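Local coordinates for alginate biosynthesis protein AlgX (Pseudomonas aeruginosa, PDB 4KNC) that protects the exopolysaccharide alginate from degradation as it crosses the periplasm and plays a role in its O-acetylation, at residues A[82-87]-A[295-300]; A[127-132]-A[164-169]; A[174-179]-A[234-239]; A[180-185]-A[218-223]. All coordinates share one frame; numbering follows the deposited sequence.

How the contacts relate
Contact 1 pairs two neighbouring strands of the parallel sheet in the buried core, near the centre of the chain, and it is the one of the four near the inferred active site. Contacts 2 and 3 are smaller buried packings of loops: in contact 2, 127-132 lies against the end of helix 153-169; in contact 3, loop 174-179 lies against the start of strand 237-240. Both reach the same sheet, since V83 N bonds W127 O and I295 N bonds A238 O. Contact 4, an antiparallel pairing, lies at the surface. Backbone bonds carry contacts 1 and 4, with aromatic and aliphatic cover in the first and mainly exposed side chains in the last, whereas contacts 2 and 3 rest on van der Waals packing.

Contact 1 of 4, residues A[82-87]-A[295-300]; sequences VVVYQP and IWEFAT
The Y85 ring takes the methyl of T300 over one face, CG2 lying 3.9 Å from the ring centroid in a CH-pi contact, while F298 CE2 comes to its edge. F298 in turn sets CE1 over the centre of the W296 indole, and meets W296 CG at its own rim. With chi1 at 54°, F298 turns its ring back along the sheet, where CZ also touches V83 CG1 at 3.7 Å. Beneath this aromatic group the strands run parallel: W296 N bonds V82 O at 2.8 Å, V84 N bonds W296 O, F298 N bonds V84 O and Q86 N bonds F298 O. The other face carries V82, V84, I295 and E297, with V84 CG2 against I295 CG2 at 3.9 Å. A water donates to Q86 OE1 and E297 OE1; Q86 NE2 also bonds N244, and E297 OE2 bonds S245. Such a parallel sheet, with polar residues at its C-terminal end near the inferred nucleophile S243 and proton acceptor H150, is characteristic of the SGNH hydrolase fold.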
loop_
_atom_site.group_PDB
_atom_site.type_symbol
_atom_site.label_atom_id
_atom_site.label_comp_id
_atom_site.label_asym_id
_atom_site.label_seq_id
_atom_site.Cartn_x
_atom_site.Cartn_y
_atom_site.Cartn_z
ATOM N N VAL A 82 -7.200 -8.264 -5.830
ATOM C CA VAL A 82 -8.161 -7.195 -6.044
ATOM C C VAL A 82 -7.495 -5.869 -5.682
ATOM O O VAL A 82 -6.954 -5.732 -4.581
ATOM C CB VAL A 82 -9.407 -7.392 -5.150
ATOM C CG1 VAL A 82 -10.328 -6.177 -5.220
ATOM C CG2 VAL A 82 -10.157 -8.659 -5.547
ATOM N N VAL A 83 -7.510 -4.899 -6.597
ATOM C CA VAL A 83 -6.967 -3.576 -6.276
ATOM C C VAL A 83 -8.086 -2.547 -6.068
ATOM O O VAL A 83 -8.988 -2.391 -6.901
ATOM C CB VAL A 83 -5.898 -3.061 -7.310
ATOM C CG1 VAL A 83 -5.737 -1.553 -7.227
ATOM C CG2 VAL A 83 -4.536 -3.728 -7.088
ATOM N N VAL A 84 -8.043 -1.880 -4.921
ATOM C CA VAL A 84 -8.941 -0.776 -4.649
ATOM C C VAL A 84 -8.188 0.520 -4.918
ATOM O O VAL A 84 -7.338 0.938 -4.129
ATOM C CB VAL A 84 -9.453 -0.825 -3.219
ATOM C CG1 VAL A 84 -10.146 0.503 -2.858
ATOM C CG2 VAL A 84 -10.422 -2.024 -3.062
ATOM N N TYR A 85 -8.481 1.129 -6.060
ATOM C CA TYR A 85 -7.791 2.320 -6.527
ATOM C C TYR A 85 -8.641 3.512 -6.113
ATOM O O TYR A 85 -9.551 3.917 -6.840
ATOM C CB TYR A 85 -7.683 2.251 -8.050
ATOM C CG TYR A 85 -6.683 3.181 -8.731
ATOM C CD1 TYR A 85 -5.347 3.253 -8.317
ATOM C CD2 TYR A 85 -7.067 3.945 -9.833
ATOM C CE1 TYR A 85 -4.430 4.078 -8.979
ATOM C CE2 TYR A 85 -6.160 4.772 -10.497
ATOM C CZ TYR A 85 -4.853 4.836 -10.062
ATOM O OH TYR A 85 -3.978 5.655 -10.724
ATOM N N GLN A 86 -8.370 4.044 -4.923
ATOM C CA GLN A 86 -9.243 5.063 -4.329
ATOM C C GLN A 86 -9.340 6.292 -5.245
ATOM O O GLN A 86 -8.333 6.855 -5.659
ATOM C CB GLN A 86 -8.732 5.463 -2.938
ATOM C CG GLN A 86 -9.795 6.152 -2.065
ATOM C CD GLN A 86 -9.203 6.776 -0.794
ATOM O OE1 GLN A 86 -8.039 7.192 -0.776
ATOM N NE2 GLN A 86 -10.004 6.835 0.270
ATOM N N PRO A 87 -10.562 6.684 -5.603
ATOM C CA PRO A 87 -10.715 7.803 -6.542
ATOM C C PRO A 87 -10.438 9.170 -5.894
ATOM O O PRO A 87 -10.429 9.298 -4.673
ATOM C CB PRO A 87 -12.176 7.691 -6.983
ATOM C CG PRO A 87 -12.867 6.988 -5.823
ATOM C CD PRO A 87 -11.842 6.012 -5.299
ATOM N N ILE A 295 -6.917 -8.217 -1.038
ATOM C CA ILE A 295 -7.400 -6.900 -1.433
ATOM C C ILE A 295 -6.344 -5.827 -1.120
ATOM O O ILE A 295 -5.834 -5.751 -0.006
ATOM C CB ILE A 295 -8.694 -6.545 -0.680
ATOM C CG1 ILE A 295 -9.756 -7.624 -0.892
ATOM C CG2 ILE A 295 -9.231 -5.184 -1.124
ATOM C CD1 ILE A 295 -10.935 -7.447 0.034
ATOM N N TRP A 296 -6.041 -4.982 -2.095
ATOM C CA TRP A 296 -4.949 -4.031 -1.955
ATOM C C TRP A 296 -5.444 -2.625 -2.235
ATOM O O TRP A 296 -5.819 -2.304 -3.356
ATOM C CB TRP A 296 -3.805 -4.420 -2.900
ATOM C CG TRP A 296 -2.560 -3.568 -2.806
ATOM C CD1 TRP A 296 -2.234 -2.658 -1.831
ATOM C CD2 TRP A 296 -1.487 -3.541 -3.752
ATOM N NE1 TRP A 296 -1.008 -2.078 -2.114
ATOM C CE2 TRP A 296 -0.539 -2.597 -3.290
ATOM C CE3 TRP A 296 -1.240 -4.212 -4.950
ATOM C CZ2 TRP A 296 0.637 -2.322 -3.986
ATOM C CZ3 TRP A 296 -0.065 -3.943 -5.638
ATOM C CH2 TRP A 296 0.854 -3.010 -5.154
ATOM N N GLU A 297 -5.440 -1.794 -1.195
ATOM C CA GLU A 297 -6.006 -0.453 -1.257
ATOM C C GLU A 297 -4.930 0.638 -1.185
ATOM O O GLU A 297 -4.083 0.631 -0.288
ATOM C CB GLU A 297 -7.022 -0.266 -0.123
ATOM C CG GLU A 297 -7.433 1.190 0.121
ATOM C CD GLU A 297 -6.537 1.906 1.160
ATOM O OE1 GLU A 297 -5.997 2.984 0.825
ATOM O OE2 GLU A 297 -6.373 1.401 2.299
ATOM N N PHE A 298 -4.975 1.568 -2.136
ATOM C CA PHE A 298 -4.098 2.738 -2.139
ATOM C C PHE A 298 -4.692 3.835 -3.025
ATOM O O PHE A 298 -5.633 3.585 -3.788
ATOM C CB PHE A 298 -2.688 2.364 -2.607
ATOM C CG PHE A 298 -2.650 1.653 -3.931
ATOM C CD1 PHE A 298 -2.774 0.270 -3.995
ATOM C CD2 PHE A 298 -2.491 2.365 -5.117
ATOM C CE1 PHE A 298 -2.752 -0.401 -5.221
ATOM C CE2 PHE A 298 -2.465 1.706 -6.347
ATOM C CZ PHE A 298 -2.596 0.314 -6.396
ATOM N N ALA A 299 -4.136 5.040 -2.936
ATOM C CA ALA A 299 -4.631 6.175 -3.699
ATOM C C ALA A 299 -3.817 6.473 -4.962
ATOM O O ALA A 299 -2.851 5.787 -5.283
ATOM C CB ALA A 299 -4.721 7.423 -2.813
ATOM N N THR A 300 -4.203 7.533 -5.659
ATOM C CA THR A 300 -3.743 7.754 -7.023
ATOM C C THR A 300 -2.419 8.519 -7.162
ATOM O O THR A 300 -1.984 8.779 -8.282
ATOM C CB THR A 300 -4.839 8.486 -7.840
ATOM O OG1 THR A 300 -5.194 9.719 -7.183
ATOM C CG2 THR A 300 -6.086 7.605 -7.958
HETATM O O HOH W 1 -1.517 6.084 -9.958
HETATM O O HOH W 2 -6.651 8.981 -5.157
HETATM O O HOH W 3 -5.962 5.824 -0.092
#

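Contact 2 of 4, residues A[127-132]-A[164-169]; sequences WTPDFS and AETLKQ
This is loop-to-helix packing on one side of the parallel sheet, where W127 and P129 lie against T166 and Q169 near the end of helix 153-169. T166 fits between the two loop residues. Its CG2, anti to the backbone N, reaches W127 CB at 4.0 Å, while OG1 turns the other way, 3.5 Å from P129 CA and 3.6 Å from P129 CG. The proline ring and the threonine side chain meet at about a right angle. One helical turn on, Q169 extends obliquely past the indole: OE1 lies 3.7 Å from W127 CZ3 and CB 3.9 Å from the same carbon, with amide and ring planes 58° apart. The indole nitrogen is engaged elsewhere, bonding E80. W127 also pairs through its backbone with L81 and V83, and P129 packs on V82 of the edge strand 80-85. L167 of the helix packs on V82 as well; helix 153-169 covers this side of the sheet, as in the alpha/beta SGNH fold.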
loop_
_atom_site.group_PDB
_atom_site.type_symbol
_atom_site.label_atom_id
_atom_site.label_comp_id
_atom_site.label_asym_id
_atom_site.label_seq_id
_atom_site.Cartn_x
_atom_site.Cartn_y
_atom_site.Cartn_z
ATOM N N TRP A 127 -8.409 -8.003 -10.493
ATOM C CA TRP A 127 -9.809 -7.687 -10.279
ATOM C C TRP A 127 -9.893 -6.281 -9.724
ATOM O O TRP A 127 -9.282 -5.989 -8.696
ATOM C CB TRP A 127 -10.430 -8.681 -9.294
ATOM C CG TRP A 127 -10.530 -10.080 -9.858
ATOM C CD1 TRP A 127 -9.623 -11.093 -9.707
ATOM C CD2 TRP A 127 -11.586 -10.607 -10.677
ATOM N NE1 TRP A 127 -10.053 -12.216 -10.370
ATOM C CE2 TRP A 127 -11.248 -11.945 -10.982
ATOM C CE3 TRP A 127 -12.774 -10.078 -11.186
ATOM C CZ2 TRP A 127 -12.064 -12.767 -11.764
ATOM C CZ3 TRP A 127 -13.588 -10.900 -11.973
ATOM C CH2 TRP A 127 -13.224 -12.229 -12.249
ATOM N N THR A 128 -10.651 -5.412 -10.389
ATOM C CA THR A 128 -10.619 -4.002 -10.030
ATOM C C THR A 128 -11.986 -3.337 -9.970
ATOM O O THR A 128 -12.556 -3.011 -11.003
ATOM C CB THR A 128 -9.763 -3.226 -11.016
ATOM O OG1 THR A 128 -8.571 -3.975 -11.281
ATOM C CG2 THR A 128 -9.421 -1.859 -10.433
ATOM N N PRO A 129 -12.508 -3.121 -8.753
ATOM C CA PRO A 129 -13.817 -2.472 -8.641
ATOM C C PRO A 129 -13.834 -1.114 -9.334
ATOM O O PRO A 129 -12.841 -0.358 -9.318
ATOM C CB PRO A 129 -13.994 -2.313 -7.130
ATOM C CG PRO A 129 -13.198 -3.435 -6.556
ATOM C CD PRO A 129 -12.002 -3.575 -7.445
ATOM N N ASP A 130 -14.965 -0.821 -9.959
ATOM C CA ASP A 130 -15.151 0.438 -10.672
ATOM C C ASP A 130 -15.986 1.373 -9.814
ATOM O O ASP A 130 -17.174 1.126 -9.603
ATOM C CB ASP A 130 -15.875 0.146 -11.991
ATOM C CG ASP A 130 -16.117 1.389 -12.821
ATOM O OD1 ASP A 130 -15.839 2.506 -12.347
ATOM O OD2 ASP A 130 -16.598 1.238 -13.960
ATOM N N PHE A 131 -15.375 2.455 -9.336
ATOM C CA PHE A 131 -16.045 3.392 -8.438
ATOM C C PHE A 131 -16.724 4.535 -9.182
ATOM O O PHE A 131 -17.324 5.406 -8.555
ATOM C CB PHE A 131 -15.061 3.963 -7.382
ATOM C CG PHE A 131 -14.451 2.903 -6.498
ATOM C CD1 PHE A 131 -15.256 2.136 -5.659
ATOM C CD2 PHE A 131 -13.083 2.648 -6.528
ATOM C CE1 PHE A 131 -14.707 1.141 -4.845
ATOM C CE2 PHE A 131 -12.532 1.653 -5.726
ATOM C CZ PHE A 131 -13.345 0.905 -4.875
ATOM N N SER A 132 -16.648 4.529 -10.512
ATOM C CA SER A 132 -17.229 5.633 -11.275
ATOM C C SER A 132 -18.724 5.924 -11.009
ATOM O O SER A 132 -19.136 7.078 -11.099
ATOM C CB SER A 132 -16.928 5.517 -12.779
ATOM O OG SER A 132 -17.438 4.313 -13.319
ATOM N N ALA A 164 -17.396 -5.340 -2.665
ATOM C CA ALA A 164 -18.070 -6.586 -2.329
ATOM C C ALA A 164 -18.654 -7.225 -3.583
ATOM O O ALA A 164 -18.531 -8.451 -3.788
ATOM C CB ALA A 164 -19.166 -6.348 -1.306
ATOM N N GLU A 165 -19.281 -6.401 -4.428
ATOM C CA GLU A 165 -19.773 -6.969 -5.689
ATOM C C GLU A 165 -18.641 -7.576 -6.513
ATOM O O GLU A 165 -18.796 -8.672 -7.039
ATOM C CB GLU A 165 -20.590 -5.962 -6.492
ATOM C CG GLU A 165 -21.911 -5.649 -5.801
ATOM C CD GLU A 165 -22.697 -6.919 -5.496
ATOM O OE1 GLU A 165 -23.052 -7.625 -6.468
ATOM O OE2 GLU A 165 -22.941 -7.221 -4.300
ATOM N N THR A 166 -17.490 -6.907 -6.594
ATOM C CA THR A 166 -16.347 -7.557 -7.273
ATOM C C THR A 166 -15.887 -8.870 -6.598
ATOM O O THR A 166 -15.616 -9.863 -7.279
ATOM C CB THR A 166 -15.144 -6.599 -7.450
ATOM O OG1 THR A 166 -15.480 -5.591 -8.398
ATOM C CG2 THR A 166 -13.914 -7.334 -7.957
ATOM N N LEU A 167 -15.811 -8.880 -5.268
ATOM C CA LEU A 167 -15.375 -10.067 -4.529
ATOM C C LEU A 167 -16.225 -11.278 -4.885
ATOM O O LEU A 167 -15.709 -12.387 -5.055
ATOM C CB LEU A 167 -15.442 -9.842 -3.021
ATOM C CG LEU A 167 -14.526 -8.774 -2.443
ATOM C CD1 LEU A 167 -14.709 -8.712 -0.932
ATOM C CD2 LEU A 167 -13.071 -9.083 -2.813
ATOM N N LYS A 168 -17.530 -11.057 -4.997
ATOM C CA LYS A 168 -18.426 -12.149 -5.355
ATOM C C LYS A 168 -18.128 -12.781 -6.720
ATOM O O LYS A 168 -18.497 -13.925 -6.952
ATOM C CB LYS A 168 -19.890 -11.702 -5.261
ATOM C CG LYS A 168 -20.347 -11.471 -3.813
ATOM C CD LYS A 168 -21.729 -10.835 -3.762
ATOM C CE LYS A 168 -22.190 -10.593 -2.334
ATOM N NZ LYS A 168 -23.412 -9.721 -2.305
ATOM N N GLN A 169 -17.451 -12.055 -7.609
ATOM C CA GLN A 169 -17.100 -12.587 -8.939
ATOM C C GLN A 169 -15.807 -13.403 -8.928
ATOM O O GLN A 169 -15.495 -14.113 -9.892
ATOM C CB GLN A 169 -16.920 -11.450 -9.960
ATOM C CG GLN A 169 -18.160 -10.595 -10.239
ATOM C CD GLN A 169 -17.811 -9.274 -10.917
ATOM O OE1 GLN A 169 -16.648 -9.014 -11.249
ATOM N NE2 GLN A 169 -18.814 -8.425 -11.110
#

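Contact 3 of 4, residues A[174-179]-A[234-239]; sequences EEIPKK and NPQIAL
I176 leads from the loop 174-179 to strand 237-240, and beyond CB each branch of its side chain finds a partner. From CB, the branch CG1 lies 3.9 Å from Q236 CB, and the shorter branch CG2 approaches the same carbon at 4.1 Å. With CG1 anti to the carbonyl carbon (chi1 -66°) and the chain extended beyond it, the tip reaches the next residue: I176 CD1 lies 3.9 Å from I237 CG1 and 4.0 Å from I237 CD1. The two isoleucines meet at about a right angle, and both also touch I293 of the adjacent strand 293-298. P177 continues the packing next door: CD rests 3.8 Å from Q236 CG, and CG comes within 3.2 Å of the N234 carbonyl oxygen. The bend of Q236 at chi2 (-63°) folds its amide back toward N234. There NE2 makes a long, steeply angled bond of 3.2 Å to N234 O, from well above the carbonyl plane, while OE1 bonds K292 NZ. Across the contact, then, the meeting is largely aliphatic, apart from the N234 carbonyl oxygen set against P177 CG. The two segments are held here by packing: the carbons of I176 and P177 cover the beginning of a buried strand, and the glutamine adds its methylene groups to that cover while its amide serves polar partners beside it.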
loop_
_atom_site.group_PDB
_atom_site.type_symbol
_atom_site.label_atom_id
_atom_site.label_comp_id
_atom_site.label_asym_id
_atom_site.label_seq_id
_atom_site.Cartn_x
_atom_site.Cartn_y
_atom_site.Cartn_z
ATOM N N GLU A 174 -17.158 -18.734 -3.656
ATOM C CA GLU A 174 -18.307 -19.481 -3.150
ATOM C C GLU A 174 -17.931 -20.455 -2.035
ATOM O O GLU A 174 -18.746 -20.762 -1.168
ATOM C CB GLU A 174 -19.032 -20.191 -4.290
ATOM C CG GLU A 174 -20.492 -20.498 -3.990
ATOM C CD GLU A 174 -21.368 -19.253 -3.954
ATOM O OE1 GLU A 174 -20.856 -18.137 -4.201
ATOM O OE2 GLU A 174 -22.581 -19.396 -3.681
ATOM N N GLU A 175 -16.683 -20.913 -2.040
ATOM C CA GLU A 175 -16.216 -21.870 -1.036
ATOM C C GLU A 175 -15.779 -21.182 0.252
ATOM O O GLU A 175 -15.644 -21.813 1.302
ATOM C CB GLU A 175 -15.060 -22.713 -1.597
ATOM C CG GLU A 175 -15.505 -23.877 -2.470
ATOM C CD GLU A 175 -16.363 -23.446 -3.654
ATOM O OE1 GLU A 175 -16.029 -22.428 -4.301
ATOM O OE2 GLU A 175 -17.375 -24.127 -3.930
ATOM N N ILE A 176 -15.536 -19.884 0.161
ATOM C CA ILE A 176 -15.150 -19.106 1.333
ATOM C C ILE A 176 -16.260 -19.204 2.384
ATOM O O ILE A 176 -17.434 -19.161 2.039
ATOM C CB ILE A 176 -14.836 -17.648 0.915
ATOM C CG1 ILE A 176 -13.582 -17.643 0.031
ATOM C CG2 ILE A 176 -14.658 -16.738 2.122
ATOM C CD1 ILE A 176 -13.157 -16.281 -0.473
ATOM N N PRO A 177 -15.887 -19.394 3.664
ATOM C CA PRO A 177 -16.868 -19.442 4.759
ATOM C C PRO A 177 -17.735 -18.192 4.763
ATOM O O PRO A 177 -17.205 -17.090 4.622
ATOM C CB PRO A 177 -16.001 -19.427 6.023
ATOM C CG PRO A 177 -14.670 -19.861 5.613
ATOM C CD PRO A 177 -14.504 -19.542 4.150
ATOM N N LYS A 178 -19.041 -18.365 4.924
ATOM C CA LYS A 178 -19.967 -17.240 4.934
ATOM C C LYS A 178 -20.512 -17.016 6.342
ATOM O O LYS A 178 -20.748 -17.970 7.085
ATOM C CB LYS A 178 -21.113 -17.490 3.950
ATOM C CG LYS A 178 -20.653 -17.754 2.527
ATOM C CD LYS A 178 -19.622 -16.721 2.083
ATOM C CE LYS A 178 -19.311 -16.838 0.600
ATOM N NZ LYS A 178 -18.431 -17.986 0.311
ATOM N N LYS A 179 -20.688 -15.749 6.711
ATOM C CA LYS A 179 -21.257 -15.374 8.007
ATOM C C LYS A 179 -22.159 -14.170 7.799
ATOM O O LYS A 179 -22.128 -13.541 6.747
ATOM C CB LYS A 179 -20.154 -14.992 9.003
ATOM C CG LYS A 179 -18.969 -15.942 9.049
ATOM C CD LYS A 179 -17.733 -15.281 9.639
ATOM C CE LYS A 179 -17.820 -15.151 11.146
ATOM N NZ LYS A 179 -16.821 -16.038 11.805
ATOM N N ASN A 234 -11.652 -21.324 8.177
ATOM C CA ASN A 234 -10.707 -20.214 8.334
ATOM C C ASN A 234 -11.038 -19.027 7.416
ATOM O O ASN A 234 -11.582 -19.227 6.335
ATOM C CB ASN A 234 -9.273 -20.690 8.077
ATOM C CG ASN A 234 -8.768 -21.651 9.147
ATOM O OD1 ASN A 234 -9.549 -22.293 9.854
ATOM N ND2 ASN A 234 -7.447 -21.752 9.265
ATOM N N PRO A 235 -10.720 -17.789 7.852
ATOM C CA PRO A 235 -10.816 -16.605 6.983
ATOM C C PRO A 235 -9.918 -16.739 5.762
ATOM O O PRO A 235 -8.817 -17.274 5.866
ATOM C CB PRO A 235 -10.325 -15.462 7.884
ATOM C CG PRO A 235 -10.682 -15.921 9.262
ATOM C CD PRO A 235 -10.395 -17.414 9.238
ATOM N N GLN A 236 -10.384 -16.247 4.619
ATOM C CA GLN A 236 -9.748 -16.540 3.339
ATOM C C GLN A 236 -9.481 -15.272 2.536
ATOM O O GLN A 236 -9.006 -15.344 1.398
ATOM C CB GLN A 236 -10.653 -17.474 2.529
ATOM C CG GLN A 236 -10.850 -18.839 3.174
ATOM C CD GLN A 236 -9.544 -19.597 3.288
ATOM O OE1 GLN A 236 -8.652 -19.434 2.454
ATOM N NE2 GLN A 236 -9.415 -20.414 4.329
ATOM N N ILE A 237 -9.810 -14.120 3.126
ATOM C CA ILE A 237 -9.642 -12.821 2.471
ATOM C C ILE A 237 -8.831 -11.870 3.359
ATOM O O ILE A 237 -9.143 -11.698 4.532
ATOM C CB ILE A 237 -10.999 -12.155 2.141
ATOM C CG1 ILE A 237 -11.896 -13.116 1.345
ATOM C CG2 ILE A 237 -10.767 -10.859 1.370
ATOM C CD1 ILE A 237 -13.204 -12.487 0.862
ATOM N N ALA A 238 -7.792 -11.268 2.788
ATOM C CA ALA A 238 -6.901 -10.379 3.519
ATOM C C ALA A 238 -6.891 -9.019 2.864
ATOM O O ALA A 238 -6.973 -8.906 1.643
ATOM C CB ALA A 238 -5.494 -10.948 3.547
ATOM N N LEU A 239 -6.790 -7.987 3.689
ATOM C CA LEU A 239 -6.795 -6.619 3.226
ATOM C C LEU A 239 -5.469 -5.972 3.583
ATOM O O LEU A 239 -5.054 -5.982 4.746
ATOM C CB LEU A 239 -7.945 -5.856 3.886
ATOM C CG LEU A 239 -8.031 -4.348 3.661
ATOM C CD1 LEU A 239 -8.118 -3.998 2.179
ATOM C CD2 LEU A 239 -9.222 -3.790 4.422
#

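Contact 4 of 4, residues A[180-185]-A[218-223]; sequences QFESKR and EPVGAS
V220 and E182 meet at about a right angle, the two valine methyls lying against the glutamate's carboxylate end. V220 has CG1 beside the backbone N (chi1 -73°) and CG2 between the N and the carbonyl carbon. From there CG2 reaches E182 OE2 at 3.5 Å and E182 CG at 3.6 Å, while CG1 meets E182 OE1, also at 3.6 Å. The extended chain of E182 (chi2 176°) brings its carboxylate out far enough to span both methyls. Q180 shares this face of the sheet; its CB lies 3.9 Å from V220 CG2. On the other face, F181 has CG beside the backbone N (chi1 -60°), which sets CD2 obliquely 3.8 Å from P219 N and 4.2 Å from P219 CD. Three backbone bonds join the strands, V220 N to Q180 O, E182 N to E218 O and E218 N to E182 O, all three 2.9 Å long. Beyond the first, a water accepts from Q180 N and donates to V220 O. Together these segments belong to the two-stranded antiparallel sheet of strands 180-191 and 210-220. Its F181 face looks to helix 251-259, with F181 touching E256 and S183 touching F254, whereas Q180, E182 and E218 are exposed on the opposite face.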
loop_
_atom_site.group_PDB
_atom_site.type_symbol
_atom_site.label_atom_id
_atom_site.label_comp_id
_atom_site.label_asym_id
_atom_site.label_seq_id
_atom_site.Cartn_x
_atom_site.Cartn_y
_atom_site.Cartn_z
ATOM N N GLN A 180 -22.959 -13.838 8.804
ATOM C CA GLN A 180 -23.743 -12.616 8.741
ATOM C C GLN A 180 -23.079 -11.556 9.592
ATOM O O GLN A 180 -22.758 -11.795 10.761
ATOM C CB GLN A 180 -25.145 -12.843 9.275
ATOM C CG GLN A 180 -25.825 -14.085 8.746
ATOM C CD GLN A 180 -26.976 -14.516 9.633
ATOM O OE1 GLN A 180 -27.604 -13.691 10.301
ATOM N NE2 GLN A 180 -27.247 -15.816 9.660
ATOM N N PHE A 181 -22.880 -10.377 9.018
ATOM C CA PHE A 181 -22.367 -9.263 9.805
ATOM C C PHE A 181 -23.370 -8.129 9.866
ATOM O O PHE A 181 -24.150 -7.920 8.933
ATOM C CB PHE A 181 -21.065 -8.741 9.220
ATOM C CG PHE A 181 -19.975 -9.760 9.163
ATOM C CD1 PHE A 181 -19.839 -10.584 8.058
ATOM C CD2 PHE A 181 -19.073 -9.882 10.208
ATOM C CE1 PHE A 181 -18.815 -11.526 7.993
ATOM C CE2 PHE A 181 -18.051 -10.814 10.154
ATOM C CZ PHE A 181 -17.925 -11.639 9.043
ATOM N N GLU A 182 -23.342 -7.401 10.974
ATOM C CA GLU A 182 -24.131 -6.188 11.111
ATOM C C GLU A 182 -23.258 -5.023 11.562
ATOM O O GLU A 182 -22.412 -5.165 12.464
ATOM C CB GLU A 182 -25.268 -6.397 12.106
ATOM C CG GLU A 182 -26.323 -7.365 11.625
ATOM C CD GLU A 182 -27.386 -7.609 12.676
ATOM O OE1 GLU A 182 -27.302 -6.971 13.751
ATOM O OE2 GLU A 182 -28.297 -8.433 12.426
ATOM N N SER A 183 -23.461 -3.874 10.927
ATOM C CA SER A 183 -22.741 -2.664 11.301
ATOM C C SER A 183 -23.642 -1.725 12.094
ATOM O O SER A 183 -24.781 -1.473 11.706
ATOM C CB SER A 183 -22.194 -1.959 10.061
ATOM O OG SER A 183 -21.295 -2.796 9.353
ATOM N N LYS A 184 -23.120 -1.227 13.209
ATOM C CA LYS A 184 -23.829 -0.295 14.064
ATOM C C LYS A 184 -23.008 0.966 14.244
ATOM O O LYS A 184 -21.767 0.913 14.314
ATOM C CB LYS A 184 -24.057 -0.915 15.442
ATOM C CG LYS A 184 -25.078 -2.039 15.469
ATOM C CD LYS A 184 -25.142 -2.682 16.848
ATOM N N ARG A 185 -23.689 2.105 14.338
ATOM C CA ARG A 185 -23.009 3.337 14.733
ATOM C C ARG A 185 -22.706 3.272 16.217
ATOM O O ARG A 185 -23.606 3.108 17.024
ATOM C CB ARG A 185 -23.841 4.584 14.451
ATOM C CG ARG A 185 -23.040 5.861 14.766
ATOM C CD ARG A 185 -23.857 7.126 14.672
ATOM N NE ARG A 185 -24.893 7.187 15.697
ATOM C CZ ARG A 185 -25.456 8.319 16.098
ATOM N NH1 ARG A 185 -25.068 9.468 15.556
ATOM N NH2 ARG A 185 -26.391 8.307 17.037
ATOM N N GLU A 218 -19.969 -6.412 13.543
ATOM C CA GLU A 218 -19.887 -7.632 14.346
ATOM C C GLU A 218 -20.597 -8.794 13.649
ATOM O O GLU A 218 -21.594 -8.604 12.935
ATOM C CB GLU A 218 -20.527 -7.433 15.726
ATOM C CG GLU A 218 -19.941 -6.299 16.552
ATOM C CD GLU A 218 -18.536 -6.595 17.054
ATOM O OE1 GLU A 218 -17.711 -5.650 17.094
ATOM O OE2 GLU A 218 -18.261 -7.762 17.418
ATOM N N PRO A 219 -20.082 -10.012 13.850
ATOM C CA PRO A 219 -20.841 -11.183 13.405
ATOM C C PRO A 219 -22.094 -11.351 14.247
ATOM O O PRO A 219 -22.072 -11.090 15.452
ATOM C CB PRO A 219 -19.872 -12.345 13.650
ATOM C CG PRO A 219 -18.853 -11.821 14.636
ATOM C CD PRO A 219 -18.749 -10.358 14.378
ATOM N N VAL A 220 -23.186 -11.764 13.610
ATOM C CA VAL A 220 -24.429 -12.058 14.312
ATOM C C VAL A 220 -24.962 -13.424 13.897
ATOM O O VAL A 220 -24.452 -14.038 12.956
ATOM C CB VAL A 220 -25.499 -10.992 14.040
ATOM C CG1 VAL A 220 -25.152 -9.708 14.772
ATOM C CG2 VAL A 220 -25.645 -10.751 12.543
ATOM N N GLY A 221 -25.973 -13.908 14.612
ATOM C CA GLY A 221 -26.639 -15.146 14.238
ATOM C C GLY A 221 -25.949 -16.425 14.689
ATOM O O GLY A 221 -25.144 -16.416 15.620
ATOM N N ALA A 222 -26.267 -17.527 14.011
ATOM C CA ALA A 222 -25.827 -18.862 14.418
ATOM C C ALA A 222 -24.353 -19.148 14.137
ATOM O O ALA A 222 -23.818 -18.777 13.092
ATOM C CB ALA A 222 -26.702 -19.925 13.767
ATOM N N SER A 223 -23.710 -19.823 15.083
ATOM C CA SER A 223 -22.315 -20.211 14.941
ATOM C C SER A 223 -22.207 -21.659 14.471
ATOM O O SER A 223 -21.132 -22.254 14.508
ATOM C CB SER A 223 -21.559 -20.012 16.265
ATOM O OG SER A 223 -22.228 -20.624 17.359
HETATM O O HOH W 4 -22.914 -15.481 11.486
#